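Local coordinates for DNA/pantothenate metabolism flavoprotein (Streptomyces sparsogenes DSM 40356, PDB 7CFU), which binds flavin mononucleotide and, as an FMN-dependent cysteine decarboxylase named SpaF, probably carries out oxidative decarboxylation of a cysteine residue in a peptide substrate, at residues 22-27 against 101-106; 52-57 against 93-98. All blocks are in the same frame, centred on the assembly; numbering follows the deposited sequence.

Overall arrangement
Both contacts build on the same parallel sheet, whose strands run in the order 52-57, 23-28, 101-107, 135-139, 164-165. Contact 1 joins the neighbouring strands of 22-27 and 101-106 in the interior, its centre about 5 Å from that of the chain; contact 2 lays helix 91-98 on strand 52-57, outermost of the sheet within this chain. Their centres are about 8 Å apart. Along the chain both segments of contact 2 fall between those of contact 1, and helix 91-98 leads directly into strand 101-107. The backbones of Trp26 and Arg54, and of Trp26 and Val56, probably hydrogen-bond, so the contacts meet through one sheet, in a flavoprotein fold that binds FMN.

Contact 1 (22-27 against 101-106); sequences VRLLWG and VLVILP
Trp26 reaches across to Leu105 with its indole N-H: NE1 donates to Leu105 O at 2.8 Å, with 163° at the hydrogen. The acceptor lies only 11° out of the ring plane, and the donor uses a lone pair in the carbonyl plane. With CG anti to the backbone N (chi1 180°), the indole leans over the neighbouring strand to the carbonyl of the cis peptide that joins Leu105 to Pro106. A phenylalanine here would probably fill part of the same space but leave Leu105 O without its indole donor.

The backbones pair as adjacent parallel strands of the flavoprotein's central alpha/beta sheet. Val101 O receives Leu25 N at 2.8 Å, Leu25 O receives Val103 N at 2.9 Å, and Gly27 closes the run, its N on Val103 O and its O receiving Leu105 N. On the Trp26 face, Leu24 CD1 rests against two valine methyls of the next strand, 3.7 Å from Val101 CG1 and 3.6 Å from Val103 CG2; helices 37-48 and 187-199 cover this face. On the other, Leu25 and Leu102 lie side by side, with CG of Leu25 4.2 Å from CD1 of Leu102. At Gly27 a beta carbon would point to this face and clash with Ile104 CD1.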
loop_
_atom_site.group_PDB
_atom_site.type_symbol
_atom_site.label_atom_id
_atom_site.label_comp_id
_atom_site.label_asym_id
_atom_site.label_seq_id
_atom_site.Cartn_x
_atom_site.Cartn_y
_atom_site.Cartn_z
ATOM N N VAL A 22 -18.601 -30.733 26.958
ATOM C CA VAL A 22 -18.694 -30.983 25.526
ATOM C C VAL A 22 -18.070 -29.811 24.780
ATOM O O VAL A 22 -18.416 -28.645 25.017
ATOM C CB VAL A 22 -20.156 -31.201 25.107
ATOM C CG1 VAL A 22 -20.262 -31.373 23.594
ATOM C CG2 VAL A 22 -20.743 -32.409 25.816
ATOM N N ARG A 23 -17.134 -30.114 23.885
ATOM C CA ARG A 23 -16.442 -29.086 23.114
ATOM C C ARG A 23 -17.229 -28.831 21.832
ATOM O O ARG A 23 -17.309 -29.700 20.954
ATOM C CB ARG A 23 -15.007 -29.510 22.830
ATOM C CG ARG A 23 -14.188 -29.641 24.105
ATOM C CD ARG A 23 -12.813 -30.234 23.891
ATOM N NE ARG A 23 -12.839 -31.559 23.287
ATOM C CZ ARG A 23 -11.749 -32.282 23.037
ATOM N NH1 ARG A 23 -10.548 -31.805 23.354
ATOM N NH2 ARG A 23 -11.856 -33.483 22.473
ATOM N N LEU A 24 -17.829 -27.649 21.732
ATOM C CA LEU A 24 -18.687 -27.307 20.605
ATOM C C LEU A 24 -17.914 -26.443 19.614
ATOM O O LEU A 24 -17.490 -25.333 19.951
ATOM C CB LEU A 24 -19.945 -26.585 21.090
ATOM C CG LEU A 24 -20.873 -25.985 20.042
ATOM C CD1 LEU A 24 -21.418 -27.080 19.145
ATOM C CD2 LEU A 24 -22.008 -25.263 20.731
ATOM N N LEU A 25 -17.728 -26.956 18.399
ATOM C CA LEU A 25 -17.167 -26.188 17.295
ATOM C C LEU A 25 -18.309 -25.665 16.433
ATOM O O LEU A 25 -19.166 -26.437 15.993
ATOM C CB LEU A 25 -16.205 -27.036 16.463
ATOM C CG LEU A 25 -15.430 -26.304 15.363
ATOM C CD1 LEU A 25 -14.580 -25.184 15.930
ATOM C CD2 LEU A 25 -14.577 -27.287 14.589
ATOM N N TRP A 26 -18.302 -24.363 16.171
ATOM C CA TRP A 26 -19.442 -23.653 15.595
ATOM C C TRP A 26 -19.002 -22.892 14.345
ATOM O O TRP A 26 -18.278 -21.897 14.446
ATOM C CB TRP A 26 -20.031 -22.716 16.645
ATOM C CG TRP A 26 -21.201 -21.903 16.240
ATOM C CD1 TRP A 26 -21.856 -21.922 15.043
ATOM C CD2 TRP A 26 -21.851 -20.912 17.040
ATOM N NE1 TRP A 26 -22.876 -20.996 15.050
ATOM C CE2 TRP A 26 -22.899 -20.370 16.267
ATOM C CE3 TRP A 26 -21.658 -20.439 18.340
ATOM C CZ2 TRP A 26 -23.746 -19.382 16.751
ATOM C CZ3 TRP A 26 -22.499 -19.457 18.817
ATOM C CH2 TRP A 26 -23.531 -18.939 18.026
ATOM N N GLY A 27 -19.447 -23.344 13.173
ATOM C CA GLY A 27 -19.138 -22.656 11.920
ATOM C C GLY A 27 -20.217 -21.663 11.517
ATOM O O GLY A 27 -21.408 -21.954 11.603
ATOM N N VAL A 101 -18.873 -31.705 19.188
ATOM C CA VAL A 101 -20.035 -31.446 18.349
ATOM C C VAL A 101 -19.643 -30.372 17.341
ATOM O O VAL A 101 -18.882 -29.454 17.669
ATOM C CB VAL A 101 -21.255 -30.988 19.185
ATOM C CG1 VAL A 101 -22.396 -30.522 18.281
ATOM C CG2 VAL A 101 -21.729 -32.096 20.104
ATOM N N LEU A 102 -20.129 -30.504 16.107
ATOM C CA LEU A 102 -19.932 -29.505 15.063
ATOM C C LEU A 102 -21.293 -28.947 14.669
ATOM O O LEU A 102 -22.185 -29.704 14.266
ATOM C CB LEU A 102 -19.220 -30.102 13.844
ATOM C CG LEU A 102 -19.089 -29.215 12.593
ATOM C CD1 LEU A 102 -18.343 -27.920 12.886
ATOM C CD2 LEU A 102 -18.422 -29.969 11.436
ATOM N N VAL A 103 -21.449 -27.633 14.776
ATOM C CA VAL A 103 -22.678 -26.955 14.384
ATOM C C VAL A 103 -22.337 -25.916 13.326
ATOM O O VAL A 103 -21.481 -25.052 13.550
ATOM C CB VAL A 103 -23.369 -26.292 15.588
ATOM C CG1 VAL A 103 -24.514 -25.405 15.113
ATOM C CG2 VAL A 103 -23.859 -27.348 16.575
ATOM N N ILE A 104 -23.023 -25.984 12.192
ATOM C CA ILE A 104 -22.925 -24.983 11.142
ATOM C C ILE A 104 -24.207 -24.163 11.194
ATOM O O ILE A 104 -25.280 -24.646 10.807
ATOM C CB ILE A 104 -22.726 -25.629 9.765
ATOM C CG1 ILE A 104 -21.691 -26.748 9.842
ATOM C CG2 ILE A 104 -22.310 -24.587 8.741
ATOM C CD1 ILE A 104 -20.318 -26.266 10.212
ATOM N N LEU A 105 -24.105 -22.925 11.679
ATOM C CA LEU A 105 -25.299 -22.123 11.917
ATOM C C LEU A 105 -24.949 -20.640 11.882
ATOM O O LEU A 105 -24.219 -20.159 12.756
ATOM C CB LEU A 105 -25.921 -22.491 13.275
ATOM C CG LEU A 105 -27.277 -21.911 13.701
ATOM C CD1 LEU A 105 -27.884 -22.795 14.787
ATOM C CD2 LEU A 105 -27.203 -20.455 14.179
ATOM N N PRO A 106 -25.466 -19.873 10.918
ATOM C CA PRO A 106 -26.250 -20.359 9.782
ATOM C C PRO A 106 -25.351 -20.950 8.710
ATOM O O PRO A 106 -24.190 -20.556 8.585
ATOM C CB PRO A 106 -26.925 -19.095 9.259
ATOM C CG PRO A 106 -25.909 -18.017 9.559
ATOM C CD PRO A 106 -25.308 -18.407 10.894
#

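Contact 2 (52-57 against 93-98); sequences EIRTVM and VALGAW
This is a helix-on-sheet packing contact, in which the C-terminal end of helix 91-98 faces strand 52-57, outermost of the sheet within this chain, and side chains do the joining. The short axes are 10.9 Å apart at closest approach and their N-to-C directions differ by 141°, so the helix runs obliquely back along the strand.

Trp98 carries most of it. Its CG, anti to the backbone N, extends the indole toward the strand, where the Arg54 chain passes over one face. Arg54 CD stands 3.7 Å from the centroid of the Trp98 six-membered ring and only 7° off its normal, a CH-pi contact, while Arg54 CG touches Trp98 CH2 at 3.6 Å. The guanidinium is turned 81° to the indole plane, so the aliphatic part of the arginine covers the ring face; Arg54 CZ, 5.2 Å from the centroid of the Trp98 five-membered ring, adds at most a weak cation-pi attraction.

At the indole edge a water lies in the ring plane, accepting from Trp98 NE1 at 3.0 Å and donating to Glu52 OE1 at 2.6 Å. It thereby links the two polar groups, which are too far apart to bond directly. Farther along the strand, Val56 CG2 meets Leu95 CD1 at 3.6 Å.

Arg23 of the adjacent strand makes a cation-pi contact with Trp98, Leu95 also packs on Leu25 of that strand, and helix 123-130 receives Val56 on Val123 and Leu124 and Leu95 on Thr127.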
loop_
_atom_site.group_PDB
_atom_site.type_symbol
_atom_site.label_atom_id
_atom_site.label_comp_id
_atom_site.label_asym_id
_atom_site.label_seq_id
_atom_site.Cartn_x
_atom_site.Cartn_y
_atom_site.Cartn_z
ATOM N N GLU A 52 -17.102 -24.622 26.544
ATOM C CA GLU A 52 -16.023 -24.416 25.577
ATOM C C GLU A 52 -16.632 -24.353 24.176
ATOM O O GLU A 52 -17.107 -25.367 23.650
ATOM C CB GLU A 52 -14.961 -25.512 25.655
ATOM C CG GLU A 52 -14.175 -25.547 26.958
ATOM C CD GLU A 52 -13.104 -26.633 26.960
ATOM O OE1 GLU A 52 -12.999 -27.394 25.973
ATOM O OE2 GLU A 52 -12.378 -26.745 27.968
ATOM N N ILE A 53 -16.636 -23.160 23.586
ATOM C CA ILE A 53 -17.187 -22.925 22.256
ATOM C C ILE A 53 -16.133 -22.203 21.428
ATOM O O ILE A 53 -15.664 -21.133 21.827
ATOM C CB ILE A 53 -18.485 -22.102 22.314
ATOM C CG1 ILE A 53 -19.540 -22.806 23.164
ATOM C CG2 ILE A 53 -19.008 -21.817 20.906
ATOM C CD1 ILE A 53 -20.777 -21.977 23.379
ATOM N N ARG A 54 -15.746 -22.792 20.290
ATOM C CA ARG A 54 -14.839 -22.162 19.333
ATOM C C ARG A 54 -15.540 -21.993 17.986
ATOM O O ARG A 54 -16.242 -22.901 17.528
ATOM C CB ARG A 54 -13.562 -22.986 19.141
ATOM C CG ARG A 54 -12.707 -23.122 20.391
ATOM C CD ARG A 54 -11.425 -23.896 20.113
ATOM N NE ARG A 54 -10.572 -23.947 21.297
ATOM C CZ ARG A 54 -9.707 -22.999 21.651
ATOM N NH1 ARG A 54 -9.569 -21.906 20.910
ATOM N NH2 ARG A 54 -8.978 -23.144 22.754
ATOM N N THR A 55 -15.350 -20.833 17.353
ATOM C CA THR A 55 -16.031 -20.486 16.112
ATOM C C THR A 55 -15.076 -20.421 14.923
ATOM O O THR A 55 -13.895 -20.083 15.059
ATOM C CB THR A 55 -16.756 -19.147 16.231
ATOM O OG1 THR A 55 -15.820 -18.133 16.609
ATOM C CG2 THR A 55 -17.878 -19.228 17.261
ATOM N N VAL A 56 -15.607 -20.786 13.757
ATOM C CA VAL A 56 -14.952 -20.642 12.463
ATOM C C VAL A 56 -15.898 -19.866 11.556
ATOM O O VAL A 56 -17.071 -20.234 11.426
ATOM C CB VAL A 56 -14.599 -22.006 11.834
ATOM C CG1 VAL A 56 -13.888 -21.827 10.495
ATOM C CG2 VAL A 56 -13.751 -22.823 12.767
ATOM N N MET A 57 -15.406 -18.779 10.961
ATOM C CA MET A 57 -16.185 -17.968 10.035
ATOM C C MET A 57 -15.650 -18.126 8.616
ATOM O O MET A 57 -14.435 -18.175 8.402
ATOM C CB MET A 57 -16.151 -16.485 10.411
ATOM C CG MET A 57 -16.653 -16.179 11.815
ATOM S SD MET A 57 -16.693 -14.404 12.078
ATOM C CE MET A 57 -18.223 -13.962 11.268
ATOM N N VAL A 93 -7.163 -29.713 10.995
ATOM C CA VAL A 93 -6.874 -30.899 11.803
ATOM C C VAL A 93 -7.061 -30.598 13.287
ATOM O O VAL A 93 -7.701 -31.365 14.020
ATOM C CB VAL A 93 -5.453 -31.415 11.513
ATOM C CG1 VAL A 93 -5.093 -32.556 12.452
ATOM C CG2 VAL A 93 -5.320 -31.843 10.045
ATOM N N ALA A 94 -6.518 -29.470 13.754
ATOM C CA ALA A 94 -6.626 -29.139 15.172
ATOM C C ALA A 94 -8.078 -28.915 15.570
ATOM O O ALA A 94 -8.539 -29.434 16.592
ATOM C CB ALA A 94 -5.763 -27.918 15.508
ATOM N N LEU A 95 -8.822 -28.136 14.779
ATOM C CA LEU A 95 -10.225 -27.902 15.115
ATOM C C LEU A 95 -11.057 -29.168 14.934
ATOM O O LEU A 95 -11.949 -29.448 15.740
ATOM C CB LEU A 95 -10.785 -26.759 14.276
ATOM C CG LEU A 95 -10.182 -25.396 14.590
ATOM C CD1 LEU A 95 -10.566 -24.397 13.516
ATOM C CD2 LEU A 95 -10.650 -24.923 15.954
ATOM N N GLY A 96 -10.781 -29.948 13.888
ATOM C CA GLY A 96 -11.538 -31.173 13.674
ATOM C C GLY A 96 -11.349 -32.178 14.797
ATOM O O GLY A 96 -12.298 -32.848 15.214
ATOM N N ALA A 97 -10.124 -32.292 15.312
ATOM C CA ALA A 97 -9.888 -33.205 16.423
ATOM C C ALA A 97 -10.457 -32.667 17.732
ATOM O O ALA A 97 -10.833 -33.450 18.613
ATOM C CB ALA A 97 -8.391 -33.482 16.569
ATOM N N TRP A 98 -10.500 -31.345 17.897
ATOM C CA TRP A 98 -10.974 -30.771 19.150
ATOM C C TRP A 98 -12.485 -30.908 19.321
ATOM O O TRP A 98 -12.969 -31.050 20.450
ATOM C CB TRP A 98 -10.549 -29.308 19.220
ATOM C CG TRP A 98 -11.050 -28.553 20.410
ATOM C CD1 TRP A 98 -10.426 -28.427 21.618
ATOM C CD2 TRP A 98 -12.259 -27.782 20.501
ATOM N NE1 TRP A 98 -11.175 -27.641 22.456
ATOM C CE2 TRP A 98 -12.304 -27.230 21.797
ATOM C CE3 TRP A 98 -13.304 -27.512 19.619
ATOM C CZ2 TRP A 98 -13.355 -26.419 22.230
ATOM C CZ3 TRP A 98 -14.351 -26.706 20.052
ATOM C CH2 TRP A 98 -14.370 -26.175 21.343
HETATM O O HOH W 1 -10.488 -27.172 25.294
#